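Local atomic coordinates of cycloalternan-forming enzyme (PDB entry 5F7U), a protein that belongs to glycoside hydrolase family 31, joining a galactose mutarotase-like beta domain and a TIM barrel to further beta domains and a carbohydrate-binding module. Residues Glu154-Thr158 with Asn349-Ile353; Lys296-Asn302 with Leu333-Ser339; Thr191-Ser195 with Val207-Asp211. The protein carries 1 engineered substitution. All coordinates share one frame; numbering follows the deposited sequence.

All three contacts gather on one side of the chain's centre, around the galactose mutarotase-like domain. Contact 1 pairs the first and last segments along the chain, 154-158 and 349-353; between them come both segments of contact 3, a hairpin, and then both of contact 2. The centres of contacts 1 and 2 are about 9 Å apart, while contact 3 lies about 14 Å from contact 1 and 15 Å from contact 2. Strand 333-338 of contact 2 leads directly into helix 343-354 of contact 1, and Asp-157 is backbone-bonded to Ser-339. The turn at 154-158 thus touches the hairpin, the strand pair and, largely through waters of the magnesium ion, the helix.

Contact 1: residues Glu154-Thr158 with Asn349-Ile353; sequences EDLDT and NYTDI. With MG (magnesium ion), chain H.
The carboxylate of Asp-157 approaches the side-chain amide of Asn-349 from the opposite direction, their planes 52° apart. Asp-157 OD1 is 3.4 Å from Asn-349 ND2, but the angle is too poor for a hydrogen bond; Thr-158 OG1 meets that OD1 from above the carboxylate plane. One of the magnesium's waters links them, donating to Asp-157 OD2 and accepting from Asn-349 ND2, which also bonds to Ser-339 O. Asn-349 OD1 binds magnesium directly at 2.2 Å, and five waters complete six ligands. The acidic groups form an outer shell: one metal water lies 2.7 Å from both Asp-155 OD2 and Asp-157 OD1, another donates to Asp-352 OD2. A further water, within hydrogen-bonding distance of Glu-154 OE1 and Asp-352 OD2, sits between these two acids; Lys-356 forms a salt bridge with Asp-352. Glu-154 CG, anti to the backbone nitrogen (chi1 -173°), lies 4.0 Å from Ile-353 CG1; the bend at chi2 then brings OE2 over Asp-352 CB. The tips of Thr-158 and Ile-353 meet. The type I turn 155-158, with a classic beta bulge at 154-155, links strands 148-153 and 158-164; it docks on helix 343-354 next to strand 333-338, where Tyr-336 and Ile-338 touch both segments.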
ATOM      1  N   GLU A 154     -10.718  23.339  -0.957  1.00 15.53           N
ATOM      2  CA  GLU A 154      -9.551  22.920  -1.738  1.00 16.41           C
ATOM      3  C   GLU A 154      -9.997  22.561  -3.166  1.00 16.65           C
ATOM      4  O   GLU A 154      -9.301  22.846  -4.135  1.00 16.95           O
ATOM      5  CB  GLU A 154      -8.838  21.756  -1.029  1.00 16.36           C
ATOM      6  CG  GLU A 154      -7.509  21.328  -1.655  1.00 17.90           C
ATOM      7  CD  GLU A 154      -7.660  20.400  -2.846  1.00 18.84           C
ATOM      8  OE1 GLU A 154      -8.700  19.713  -2.955  1.00 19.21           O
ATOM      9  OE2 GLU A 154      -6.753  20.351  -3.699  1.00 19.73           O
ATOM     10  N   ASP A 155     -11.176  21.952  -3.270  1.00 16.57           N
ATOM     11  CA  ASP A 155     -11.913  21.853  -4.527  1.00 16.89           C
ATOM     12  C   ASP A 155     -13.389  21.813  -4.171  1.00 16.65           C
ATOM     13  O   ASP A 155     -13.744  21.791  -2.992  1.00 16.48           O
ATOM     14  CB  ASP A 155     -11.468  20.610  -5.350  1.00 17.82           C
ATOM     15  CG  ASP A 155     -11.802  20.716  -6.850  1.00 18.98           C
ATOM     16  OD1 ASP A 155     -12.487  21.680  -7.317  1.00 19.43           O
ATOM     17  OD2 ASP A 155     -11.379  19.805  -7.608  1.00 20.07           O
ATOM     18  N   LEU A 156     -14.263  21.821  -5.171  1.00 17.18           N
ATOM     19  CA  LEU A 156     -15.695  21.870  -4.883  1.00 17.35           C
ATOM     20  C   LEU A 156     -16.185  20.639  -4.101  1.00 16.88           C
ATOM     21  O   LEU A 156     -17.241  20.675  -3.481  1.00 16.68           O
ATOM     22  CB  LEU A 156     -16.496  22.109  -6.161  1.00 18.42           C
ATOM     23  CG  LEU A 156     -16.128  23.411  -6.905  1.00 19.27           C
ATOM     24  CD1 LEU A 156     -17.042  23.575  -8.104  1.00 20.65           C
ATOM     25  CD2 LEU A 156     -16.211  24.625  -5.977  1.00 19.17           C
ATOM     26  N   ASP A 157     -15.376  19.577  -4.105  1.00 16.71           N
ATOM     27  CA  ASP A 157     -15.693  18.354  -3.347  1.00 16.63           C
ATOM     28  C   ASP A 157     -14.782  18.074  -2.133  1.00 15.94           C
ATOM     29  O   ASP A 157     -14.824  16.979  -1.589  1.00 15.41           O
ATOM     30  CB  ASP A 157     -15.719  17.126  -4.288  1.00 17.30           C
ATOM     31  CG  ASP A 157     -14.405  16.895  -5.031  1.00 18.16           C
ATOM     32  OD1 ASP A 157     -13.385  17.555  -4.742  1.00 17.95           O
ATOM     33  OD2 ASP A 157     -14.397  16.043  -5.944  1.00 18.74           O
ATOM     34  N   THR A 158     -13.964  19.052  -1.730  1.00 15.04           N
ATOM     35  CA  THR A 158     -12.968  18.845  -0.672  1.00 15.25           C
ATOM     36  C   THR A 158     -12.975  20.080   0.232  1.00 15.23           C
ATOM     37  O   THR A 158     -12.566  21.161  -0.197  1.00 15.32           O
ATOM     38  CB  THR A 158     -11.567  18.591  -1.276  1.00 15.58           C
ATOM     39  OG1 THR A 158     -11.597  17.398  -2.071  1.00 16.28           O
ATOM     40  CG2 THR A 158     -10.493  18.409  -0.169  1.00 15.39           C
ATOM     41  N   ASN A 349      -7.721  13.082  -4.555  1.00 14.37           N
ATOM     42  CA  ASN A 349      -7.842  14.415  -3.930  1.00 14.63           C
ATOM     43  C   ASN A 349      -6.873  14.581  -2.769  1.00 14.64           C
ATOM     44  O   ASN A 349      -6.278  15.638  -2.602  1.00 15.14           O
ATOM     45  CB  ASN A 349      -9.297  14.712  -3.530  1.00 15.12           C
ATOM     46  CG  ASN A 349     -10.216  14.810  -4.734  1.00 15.94           C
ATOM     47  OD1 ASN A 349      -9.746  15.003  -5.856  1.00 16.56           O
ATOM     48  ND2 ASN A 349     -11.529  14.664  -4.519  1.00 15.97           N
ATOM     49  N   TYR A 350      -6.694  13.520  -1.982  1.00 14.18           N
ATOM     50  CA  TYR A 350      -5.709  13.516  -0.924  1.00 14.33           C
ATOM     51  C   TYR A 350      -4.306  13.763  -1.519  1.00 14.48           C
ATOM     52  O   TYR A 350      -3.530  14.530  -0.957  1.00 14.46           O
ATOM     53  CB  TYR A 350      -5.797  12.195  -0.131  1.00 14.17           C
ATOM     54  CG  TYR A 350      -4.582  11.934   0.721  1.00 14.08           C
ATOM     55  CD1 TYR A 350      -4.383  12.635   1.919  1.00 14.41           C
ATOM     56  CD2 TYR A 350      -3.607  11.029   0.314  1.00 14.26           C
ATOM     57  CE1 TYR A 350      -3.260  12.423   2.699  1.00 14.27           C
ATOM     58  CE2 TYR A 350      -2.448  10.818   1.084  1.00 14.09           C
ATOM     59  CZ  TYR A 350      -2.294  11.516   2.275  1.00 14.33           C
ATOM     60  OH  TYR A 350      -1.155  11.347   3.021  1.00 14.49           O
ATOM     61  N   THR A 351      -3.993  13.122  -2.643  1.00 14.68           N
ATOM     62  CA  THR A 351      -2.675  13.330  -3.268  1.00 15.56           C
ATOM     63  C   THR A 351      -2.523  14.727  -3.882  1.00 15.87           C
ATOM     64  O   THR A 351      -1.399  15.223  -4.027  1.00 16.24           O
ATOM     65  CB  THR A 351      -2.288  12.238  -4.284  1.00 15.78           C
ATOM     66  OG1 THR A 351      -3.170  12.295  -5.413  1.00 16.88           O
ATOM     67  CG2 THR A 351      -2.285  10.870  -3.610  1.00 16.10           C
ATOM     68  N   ASP A 352      -3.642  15.375  -4.208  1.00 15.94           N
ATOM     69  CA  ASP A 352      -3.585  16.785  -4.597  1.00 16.70           C
ATOM     70  C   ASP A 352      -3.023  17.614  -3.444  1.00 16.44           C
ATOM     71  O   ASP A 352      -2.292  18.596  -3.660  1.00 16.61           O
ATOM     72  CB  ASP A 352      -4.964  17.340  -4.924  1.00 17.61           C
ATOM     73  CG  ASP A 352      -5.505  16.850  -6.236  1.00 18.52           C
ATOM     74  OD1 ASP A 352      -4.749  16.480  -7.162  1.00 18.66           O
ATOM     75  OD2 ASP A 352      -6.737  16.861  -6.359  1.00 19.62           O
ATOM     76  N   ILE A 353      -3.368  17.212  -2.223  1.00 15.19           N
ATOM     77  CA  ILE A 353      -2.988  17.968  -1.034  1.00 15.05           C
ATOM     78  C   ILE A 353      -1.546  17.633  -0.623  1.00 14.92           C
ATOM     79  O   ILE A 353      -0.773  18.542  -0.298  1.00 15.28           O
ATOM     80  CB  ILE A 353      -3.977  17.740   0.138  1.00 15.06           C
ATOM     81  CG1 ILE A 353      -5.396  18.225  -0.239  1.00 15.44           C
ATOM     82  CG2 ILE A 353      -3.482  18.429   1.417  1.00 15.13           C
ATOM     83  CD1 ILE A 353      -6.483  17.570   0.596  1.00 16.00           C
TER
HETATM   84 MG    MG H1102     -10.587  15.874  -7.641  1.00 14.67          MG
HETATM   85  O   HOH W   1      -8.860  17.922  -4.874  1.00 22.15           O
HETATM   86  O   HOH W   2     -11.226  16.859  -9.408  1.00 17.28           O
HETATM   87  O   HOH W   3     -11.215  17.437  -6.383  1.00 15.02           O
HETATM   88  O   HOH W   4     -12.453  15.045  -7.413  1.00 17.09           O
HETATM   89  O   HOH W   5      -8.781  16.717  -8.006  1.00 18.70           O
HETATM   90  O   HOH W   6     -10.049  14.280  -8.738  1.00 17.22           O

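Contact 2: residues Lys296-Asn302 with Leu333-Ser339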
ATOM      1  N   LYS A 296     -17.981   7.007   2.001  1.00 15.77           N
ATOM      2  CA  LYS A 296     -17.686   7.845   0.815  1.00 15.73           C
ATOM      3  C   LYS A 296     -17.094   9.221   1.157  1.00 15.12           C
ATOM      4  O   LYS A 296     -17.428  10.241   0.527  1.00 14.99           O
ATOM      5  CB  LYS A 296     -18.911   7.991  -0.099  1.00 17.15           C
ATOM      6  CG  LYS A 296     -19.475   6.664  -0.576  1.00 18.59           C
ATOM      7  CD  LYS A 296     -20.531   6.886  -1.637  1.00 21.05           C
ATOM      8  CE  LYS A 296     -21.075   5.532  -2.067  1.00 23.05           C
ATOM      9  NZ  LYS A 296     -22.126   5.671  -3.107  1.00 25.30           N
ATOM     10  N   TYR A 297     -16.199   9.241   2.141  1.00 14.32           N
ATOM     11  CA  TYR A 297     -15.401  10.431   2.398  1.00 13.98           C
ATOM     12  C   TYR A 297     -14.052   9.990   2.955  1.00 13.60           C
ATOM     13  O   TYR A 297     -13.907   8.875   3.469  1.00 13.13           O
ATOM     14  CB  TYR A 297     -16.120  11.415   3.357  1.00 14.21           C
ATOM     15  CG  TYR A 297     -16.208  10.855   4.764  1.00 14.25           C
ATOM     16  CD1 TYR A 297     -17.255  10.000   5.117  1.00 14.50           C
ATOM     17  CD2 TYR A 297     -15.226  11.136   5.707  1.00 14.01           C
ATOM     18  CE1 TYR A 297     -17.324   9.436   6.383  1.00 14.61           C
ATOM     19  CE2 TYR A 297     -15.274  10.571   6.989  1.00 14.35           C
ATOM     20  CZ  TYR A 297     -16.342   9.737   7.311  1.00 14.44           C
ATOM     21  OH  TYR A 297     -16.393   9.167   8.545  1.00 14.89           O
ATOM     22  N   GLY A 298     -13.075  10.886   2.840  1.00 13.40           N
ATOM     23  CA  GLY A 298     -11.807  10.762   3.540  1.00 13.26           C
ATOM     24  C   GLY A 298     -11.657  11.901   4.529  1.00 13.22           C
ATOM     25  O   GLY A 298     -12.309  12.945   4.393  1.00 13.68           O
ATOM     26  N   MET A 299     -10.803  11.695   5.534  1.00 13.06           N
ATOM     27  CA  MET A 299     -10.485  12.781   6.478  1.00 13.19           C
ATOM     28  C   MET A 299      -8.983  12.815   6.617  1.00 12.91           C
ATOM     29  O   MET A 299      -8.380  11.794   6.882  1.00 12.50           O
ATOM     30  CB  MET A 299     -11.114  12.535   7.855  1.00 13.70           C
ATOM     31  CG  MET A 299     -10.836  13.658   8.871  1.00 14.51           C
ATOM     32  SD  MET A 299     -11.786  13.492  10.411  1.00 15.67           S
ATOM     33  CE  MET A 299     -13.444  13.850   9.828  1.00 15.67           C
ATOM     34  N   TYR A 300      -8.411  14.003   6.456  1.00 12.89           N
ATOM     35  CA  TYR A 300      -6.969  14.199   6.558  1.00 12.92           C
ATOM     36  C   TYR A 300      -6.702  15.287   7.576  1.00 13.05           C
ATOM     37  O   TYR A 300      -7.158  16.412   7.405  1.00 13.31           O
ATOM     38  CB  TYR A 300      -6.371  14.562   5.186  1.00 13.29           C
ATOM     39  CG  TYR A 300      -4.905  14.980   5.255  1.00 13.68           C
ATOM     40  CD1 TYR A 300      -3.964  14.181   5.919  1.00 13.60           C
ATOM     41  CD2 TYR A 300      -4.475  16.186   4.675  1.00 14.30           C
ATOM     42  CE1 TYR A 300      -2.627  14.560   5.993  1.00 13.71           C
ATOM     43  CE2 TYR A 300      -3.132  16.569   4.736  1.00 14.41           C
ATOM     44  CZ  TYR A 300      -2.229  15.750   5.404  1.00 14.26           C
ATOM     45  OH  TYR A 300      -0.902  16.109   5.479  1.00 14.67           O
ATOM     46  N   VAL A 301      -5.964  14.953   8.638  1.00 12.97           N
ATOM     47  CA  VAL A 301      -5.585  15.969   9.640  1.00 13.46           C
ATOM     48  C   VAL A 301      -4.190  16.416   9.231  1.00 13.76           C
ATOM     49  O   VAL A 301      -3.240  15.625   9.292  1.00 13.50           O
ATOM     50  CB  VAL A 301      -5.639  15.434  11.091  1.00 13.60           C
ATOM     51  CG1 VAL A 301      -5.142  16.476  12.111  1.00 14.18           C
ATOM     52  CG2 VAL A 301      -7.061  15.024  11.448  1.00 13.71           C
ATOM     53  N   ASN A 302      -4.096  17.674   8.806  1.00 13.82           N
ATOM     54  CA  ASN A 302      -2.883  18.229   8.226  1.00 14.37           C
ATOM     55  C   ASN A 302      -1.931  18.720   9.302  1.00 14.43           C
ATOM     56  O   ASN A 302      -1.945  19.901   9.669  1.00 15.25           O
ATOM     57  CB  ASN A 302      -3.230  19.363   7.243  1.00 15.40           C
ATOM     58  CG  ASN A 302      -1.991  19.948   6.567  1.00 16.44           C
ATOM     59  OD1 ASN A 302      -0.957  19.290   6.470  1.00 16.33           O
ATOM     60  ND2 ASN A 302      -2.090  21.198   6.121  1.00 17.26           N
ATOM     61  N   LEU A 333      -5.524  24.321  14.106  1.00 15.70           N
ATOM     62  CA  LEU A 333      -5.940  22.987  13.691  1.00 14.90           C
ATOM     63  C   LEU A 333      -6.383  23.081  12.234  1.00 14.87           C
ATOM     64  O   LEU A 333      -7.123  23.980  11.878  1.00 14.84           O
ATOM     65  CB  LEU A 333      -7.093  22.491  14.583  1.00 14.96           C
ATOM     66  CG  LEU A 333      -7.827  21.221  14.114  1.00 14.54           C
ATOM     67  CD1 LEU A 333      -6.903  19.995  14.179  1.00 14.26           C
ATOM     68  CD2 LEU A 333      -9.071  20.974  14.951  1.00 14.55           C
ATOM     69  N   ASP A 334      -5.935  22.133  11.412  1.00 14.56           N
ATOM     70  CA  ASP A 334      -6.142  22.196   9.961  1.00 14.73           C
ATOM     71  C   ASP A 334      -6.501  20.786   9.491  1.00 14.10           C
ATOM     72  O   ASP A 334      -5.671  19.871   9.565  1.00 13.77           O
ATOM     73  CB  ASP A 334      -4.838  22.696   9.328  1.00 15.19           C
ATOM     74  CG  ASP A 334      -4.913  22.866   7.815  1.00 15.61           C
ATOM     75  OD1 ASP A 334      -5.976  22.682   7.192  1.00 15.54           O
ATOM     76  OD2 ASP A 334      -3.855  23.202   7.244  1.00 16.06           O
ATOM     77  N   TYR A 335      -7.741  20.588   9.040  1.00 13.90           N
ATOM     78  CA  TYR A 335      -8.132  19.250   8.549  1.00 13.81           C
ATOM     79  C   TYR A 335      -9.090  19.320   7.371  1.00 13.75           C
ATOM     80  O   TYR A 335      -9.734  20.346   7.141  1.00 14.49           O
ATOM     81  CB  TYR A 335      -8.671  18.344   9.678  1.00 13.81           C
ATOM     82  CG  TYR A 335     -10.008  18.743  10.275  1.00 14.57           C
ATOM     83  CD1 TYR A 335     -10.082  19.745  11.239  1.00 15.07           C
ATOM     84  CD2 TYR A 335     -11.193  18.083   9.899  1.00 14.70           C
ATOM     85  CE1 TYR A 335     -11.306  20.135  11.802  1.00 15.63           C
ATOM     86  CE2 TYR A 335     -12.428  18.455  10.454  1.00 15.33           C
ATOM     87  CZ  TYR A 335     -12.465  19.477  11.406  1.00 15.92           C
ATOM     88  OH  TYR A 335     -13.639  19.895  11.985  1.00 17.12           O
ATOM     89  N   TYR A 336      -9.150  18.233   6.613  1.00 13.45           N
ATOM     90  CA  TYR A 336      -9.945  18.210   5.397  1.00 13.65           C
ATOM     91  C   TYR A 336     -10.952  17.083   5.468  1.00 13.44           C
ATOM     92  O   TYR A 336     -10.638  15.988   5.966  1.00 13.36           O
ATOM     93  CB  TYR A 336      -9.076  17.967   4.172  1.00 13.58           C
ATOM     94  CG  TYR A 336      -8.001  18.985   3.872  1.00 14.03           C
ATOM     95  CD1 TYR A 336      -6.775  18.990   4.580  1.00 14.06           C
ATOM     96  CD2 TYR A 336      -8.155  19.891   2.817  1.00 14.53           C
ATOM     97  CE1 TYR A 336      -5.772  19.926   4.268  1.00 14.37           C
ATOM     98  CE2 TYR A 336      -7.161  20.812   2.498  1.00 14.76           C
ATOM     99  CZ  TYR A 336      -5.981  20.823   3.222  1.00 14.96           C
ATOM    100  OH  TYR A 336      -5.020  21.744   2.846  1.00 15.62           O
ATOM    101  N   VAL A 337     -12.164  17.349   4.974  1.00 13.72           N
ATOM    102  CA  VAL A 337     -13.118  16.286   4.675  1.00 13.74           C
ATOM    103  C   VAL A 337     -13.211  16.202   3.147  1.00 13.87           C
ATOM    104  O   VAL A 337     -13.604  17.156   2.490  1.00 14.08           O
ATOM    105  CB  VAL A 337     -14.502  16.532   5.325  1.00 14.18           C
ATOM    106  CG1 VAL A 337     -15.491  15.436   4.912  1.00 14.38           C
ATOM    107  CG2 VAL A 337     -14.363  16.623   6.845  1.00 14.21           C
ATOM    108  N   ILE A 338     -12.845  15.042   2.620  1.00 13.63           N
ATOM    109  CA  ILE A 338     -12.570  14.851   1.203  1.00 13.86           C
ATOM    110  C   ILE A 338     -13.650  13.959   0.612  1.00 14.30           C
ATOM    111  O   ILE A 338     -13.835  12.825   1.064  1.00 13.96           O
ATOM    112  CB  ILE A 338     -11.182  14.197   1.010  1.00 13.60           C
ATOM    113  CG1 ILE A 338     -10.102  15.024   1.750  1.00 13.73           C
ATOM    114  CG2 ILE A 338     -10.866  14.070  -0.479  1.00 13.45           C
ATOM    115  CD1 ILE A 338      -8.707  14.430   1.668  1.00 13.89           C
ATOM    116  N   SER A 339     -14.367  14.490  -0.379  1.00 15.35           N
ATOM    117  CA  SER A 339     -15.306  13.703  -1.170  1.00 16.94           C
ATOM    118  C   SER A 339     -14.706  13.522  -2.571  1.00 17.29           C
ATOM    119  O   SER A 339     -13.567  13.925  -2.824  1.00 17.26           O
ATOM    120  CB  SER A 339     -16.658  14.414  -1.223  1.00 18.21           C
ATOM    121  OG  SER A 339     -17.600  13.652  -1.974  1.00 21.11           O
TER
HETATM  122  O   HOH W   7     -18.592  11.257  -1.595  1.00 22.32           O
HETATM  123  O   HOH W   8      -3.792  20.535  12.028  1.00 17.55           O
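Gly-298 and Ile-338 exchange two backbone hydrogen bonds, Gly-298 N to Ile-338 O at 2.7 Å and Ile-338 N to Gly-298 O at 2.8 Å, and Tyr-300 and Tyr-336 repeat the exchange two residues on. This is an antiparallel ladder, the axes of the two strands at 170°. At its far end Asn-302 N donates to Asp-334 O, and Asn-302 ND2 reaches Asp-334 OD2 at 2.9 Å. These two side chains run side by side, yet the amide comes to the carboxylate from 59° above its plane; Arg-160 holds the same OD2 by a salt bridge.

The tyrosine rings of the 300/336 pair point the same way, nearly parallel but slid so far that they barely overlap, with centroids 6.0 Å apart. Tyr-300 CD2 and Tyr-336 CD1 still touch at 3.6 Å. Asn-302 serves both rings: its CA lies over one face of Tyr-300, offset toward the rim, and its CB sits at the edge of Tyr-336. On the other face of the sheet, Met-299 bends at chi3 (-70°) and brings CE to Val-337 CG2 at 4.2 Å, while Val-301 CG2 meets Tyr-335 CB.

Strands 287-293 and 158-164 continue the antiparallel pairing beyond 297-301 and 333-338 respectively. Helix 343-354 packs on the face carrying Tyr-300, Tyr-336 and Ile-338; strand 318-327 meets Met-299 and Val-301 across the domain interior.

Contact 3: residues Thr191-Ser195 with Val207-Asp211; sequences TEDLS and VHQAD
His-208 O takes the backbone N-H of Ser-195 at 2.8 Å and also the CA-H of Leu-194, whose CA is 3.4 Å away. The bond from Ser-195 is almost straight at the hydrogen (174°), although the donor sits well above the carbonyl plane. His-208 N returns a bond to Ser-195 O, and the two residues form the hydrogen-bonded pair near the open end of the beta hairpin made by strands 194-200 and 203-209 in the mutarotase-like domain. Past this pair, Leu-194 and Gln-209 stand in a non-hydrogen-bonded pair from which their side chains diverge, and Ala-210 N closes the ladder on Asp-193 O with a more bent bond of 3.1 Å.

Ser-195 O lies at the edge of the His-208 ring, close to its plane. The ring itself is fixed from both nitrogens, ND1 to Gly-212 O and NE2 to the carboxylate of Glu-206, a setting in which the imidazole is probably positively charged. Leu-194 carries its CG beside the backbone N (chi1 -69°); the side chain leaves pointing away overall, yet CB touches the partner and CD2 comes back to 3.5 Å from His-208 O and 4.1 Å from Val-207 CG1. Leu-215 and Phe-153 pack on the same leucine.

The corner leading into strand 194-200 is an ST turn through Asp-193 N, extended to an ST motif by Leu-194 N: Thr-191 OG1 accepts from both and bonds to Leu-156 O as well. This corner presents the Glu-192 carbonyl to the partner segment, where Ala-210 CB rests 3.3 Å from Glu-192 O.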
ATOM      1  N   THR A 191     -21.851  23.666  -2.707  1.00 17.90           N
ATOM      2  CA  THR A 191     -21.191  23.660  -4.016  1.00 18.15           C
ATOM      3  C   THR A 191     -21.923  22.640  -4.893  1.00 19.00           C
ATOM      4  O   THR A 191     -22.874  21.988  -4.442  1.00 19.16           O
ATOM      5  CB  THR A 191     -19.694  23.260  -3.931  1.00 17.31           C
ATOM      6  OG1 THR A 191     -19.599  21.878  -3.550  1.00 16.88           O
ATOM      7  CG2 THR A 191     -18.918  24.136  -2.947  1.00 16.83           C
ATOM      8  N   GLU A 192     -21.482  22.482  -6.136  1.00 20.28           N
ATOM      9  CA  GLU A 192     -22.069  21.441  -6.977  1.00 21.99           C
ATOM     10  C   GLU A 192     -21.845  20.028  -6.431  1.00 21.30           C
ATOM     11  O   GLU A 192     -22.569  19.113  -6.811  1.00 20.99           O
ATOM     12  CB  GLU A 192     -21.614  21.553  -8.422  1.00 24.97           C
ATOM     13  CG  GLU A 192     -20.111  21.579  -8.643  1.00 27.34           C
ATOM     14  CD  GLU A 192     -19.757  21.929 -10.087  1.00 30.50           C
ATOM     15  OE1 GLU A 192     -19.073  21.125 -10.739  1.00 32.55           O
ATOM     16  OE2 GLU A 192     -20.175  23.003 -10.579  1.00 33.18           O
ATOM     17  N   ASP A 193     -20.887  19.874  -5.508  1.00 20.23           N
ATOM     18  CA  ASP A 193     -20.573  18.546  -4.947  1.00 20.16           C
ATOM     19  C   ASP A 193     -20.899  18.323  -3.463  1.00 19.48           C
ATOM     20  O   ASP A 193     -21.052  17.168  -3.021  1.00 19.33           O
ATOM     21  CB  ASP A 193     -19.111  18.215  -5.199  1.00 20.54           C
ATOM     22  CG  ASP A 193     -18.764  18.176  -6.685  1.00 22.04           C
ATOM     23  OD1 ASP A 193     -19.579  17.697  -7.517  1.00 23.17           O
ATOM     24  OD2 ASP A 193     -17.649  18.609  -7.008  1.00 22.51           O
ATOM     25  N   LEU A 194     -21.011  19.413  -2.706  1.00 18.63           N
ATOM     26  CA  LEU A 194     -21.180  19.332  -1.254  1.00 18.45           C
ATOM     27  C   LEU A 194     -22.280  20.241  -0.717  1.00 18.76           C
ATOM     28  O   LEU A 194     -22.554  21.311  -1.273  1.00 19.03           O
ATOM     29  CB  LEU A 194     -19.866  19.668  -0.529  1.00 17.69           C
ATOM     30  CG  LEU A 194     -18.679  18.699  -0.636  1.00 17.69           C
ATOM     31  CD1 LEU A 194     -17.406  19.352  -0.113  1.00 16.92           C
ATOM     32  CD2 LEU A 194     -18.963  17.372   0.081  1.00 18.02           C
ATOM     33  N   SER A 195     -22.910  19.789   0.364  1.00 18.78           N
ATOM     34  CA  SER A 195     -23.818  20.607   1.131  1.00 19.30           C
ATOM     35  C   SER A 195     -23.366  20.537   2.587  1.00 19.10           C
ATOM     36  O   SER A 195     -23.439  19.474   3.216  1.00 18.97           O
ATOM     37  CB  SER A 195     -25.263  20.133   0.955  1.00 20.69           C
ATOM     38  OG  SER A 195     -26.134  20.939   1.746  1.00 21.78           O
ATOM     39  N   VAL A 207     -21.644  17.148   7.026  1.00 16.75           N
ATOM     40  CA  VAL A 207     -21.142  17.215   5.657  1.00 16.77           C
ATOM     41  C   VAL A 207     -22.005  16.269   4.818  1.00 17.25           C
ATOM     42  O   VAL A 207     -22.070  15.081   5.085  1.00 17.10           O
ATOM     43  CB  VAL A 207     -19.643  16.832   5.592  1.00 16.42           C
ATOM     44  CG1 VAL A 207     -19.147  16.843   4.159  1.00 16.44           C
ATOM     45  CG2 VAL A 207     -18.826  17.829   6.420  1.00 16.44           C
ATOM     46  N   HIS A 208     -22.678  16.828   3.821  1.00 17.63           N
ATOM     47  CA  HIS A 208     -23.523  16.068   2.930  1.00 18.89           C
ATOM     48  C   HIS A 208     -22.979  16.190   1.504  1.00 19.20           C
ATOM     49  O   HIS A 208     -22.287  17.166   1.154  1.00 18.54           O
ATOM     50  CB  HIS A 208     -24.965  16.625   2.930  1.00 19.82           C
ATOM     51  CG  HIS A 208     -25.675  16.525   4.248  1.00 20.51           C
ATOM     52  ND1 HIS A 208     -26.687  15.621   4.474  1.00 21.91           N
ATOM     53  CD2 HIS A 208     -25.542  17.232   5.397  1.00 20.57           C
ATOM     54  CE1 HIS A 208     -27.143  15.762   5.709  1.00 22.19           C
ATOM     55  NE2 HIS A 208     -26.468  16.734   6.290  1.00 21.34           N
ATOM     56  N   GLN A 209     -23.288  15.195   0.684  1.00 20.59           N
ATOM     57  CA  GLN A 209     -23.167  15.346  -0.761  1.00 22.11           C
ATOM     58  C   GLN A 209     -24.211  16.365  -1.190  1.00 23.23           C
ATOM     59  O   GLN A 209     -25.166  16.637  -0.453  1.00 23.37           O
ATOM     60  CB  GLN A 209     -23.419  14.025  -1.480  1.00 23.62           C
ATOM     61  CG  GLN A 209     -22.265  13.047  -1.375  1.00 24.15           C
ATOM     62  CD  GLN A 209     -22.591  11.673  -1.942  1.00 25.51           C
ATOM     63  OE1 GLN A 209     -23.743  11.353  -2.231  1.00 27.43           O
ATOM     64  NE2 GLN A 209     -21.572  10.846  -2.082  1.00 26.03           N
ATOM     65  N   ALA A 210     -24.030  16.927  -2.385  1.00 24.50           N
ATOM     66  CA  ALA A 210     -24.965  17.937  -2.894  1.00 25.75           C
ATOM     67  C   ALA A 210     -26.407  17.438  -3.028  1.00 27.34           C
ATOM     68  O   ALA A 210     -27.337  18.235  -2.931  1.00 27.80           O
ATOM     69  CB  ALA A 210     -24.460  18.509  -4.204  1.00 26.27           C
ATOM     70  N   ASP A 211     -26.593  16.134  -3.218  1.00 28.45           N
ATOM     71  CA  ASP A 211     -27.934  15.540  -3.277  1.00 30.11           C
ATOM     72  C   ASP A 211     -28.553  15.222  -1.898  1.00 29.81           C
ATOM     73  O   ASP A 211     -29.604  14.584  -1.818  1.00 31.02           O
ATOM     74  CB  ASP A 211     -27.941  14.293  -4.183  1.00 31.89           C
ATOM     75  CG  ASP A 211     -27.264  13.054  -3.544  1.00 33.10           C
ATOM     76  OD1 ASP A 211     -26.715  13.122  -2.414  1.00 32.58           O
ATOM     77  OD2 ASP A 211     -27.289  11.984  -4.196  1.00 34.26           O
TER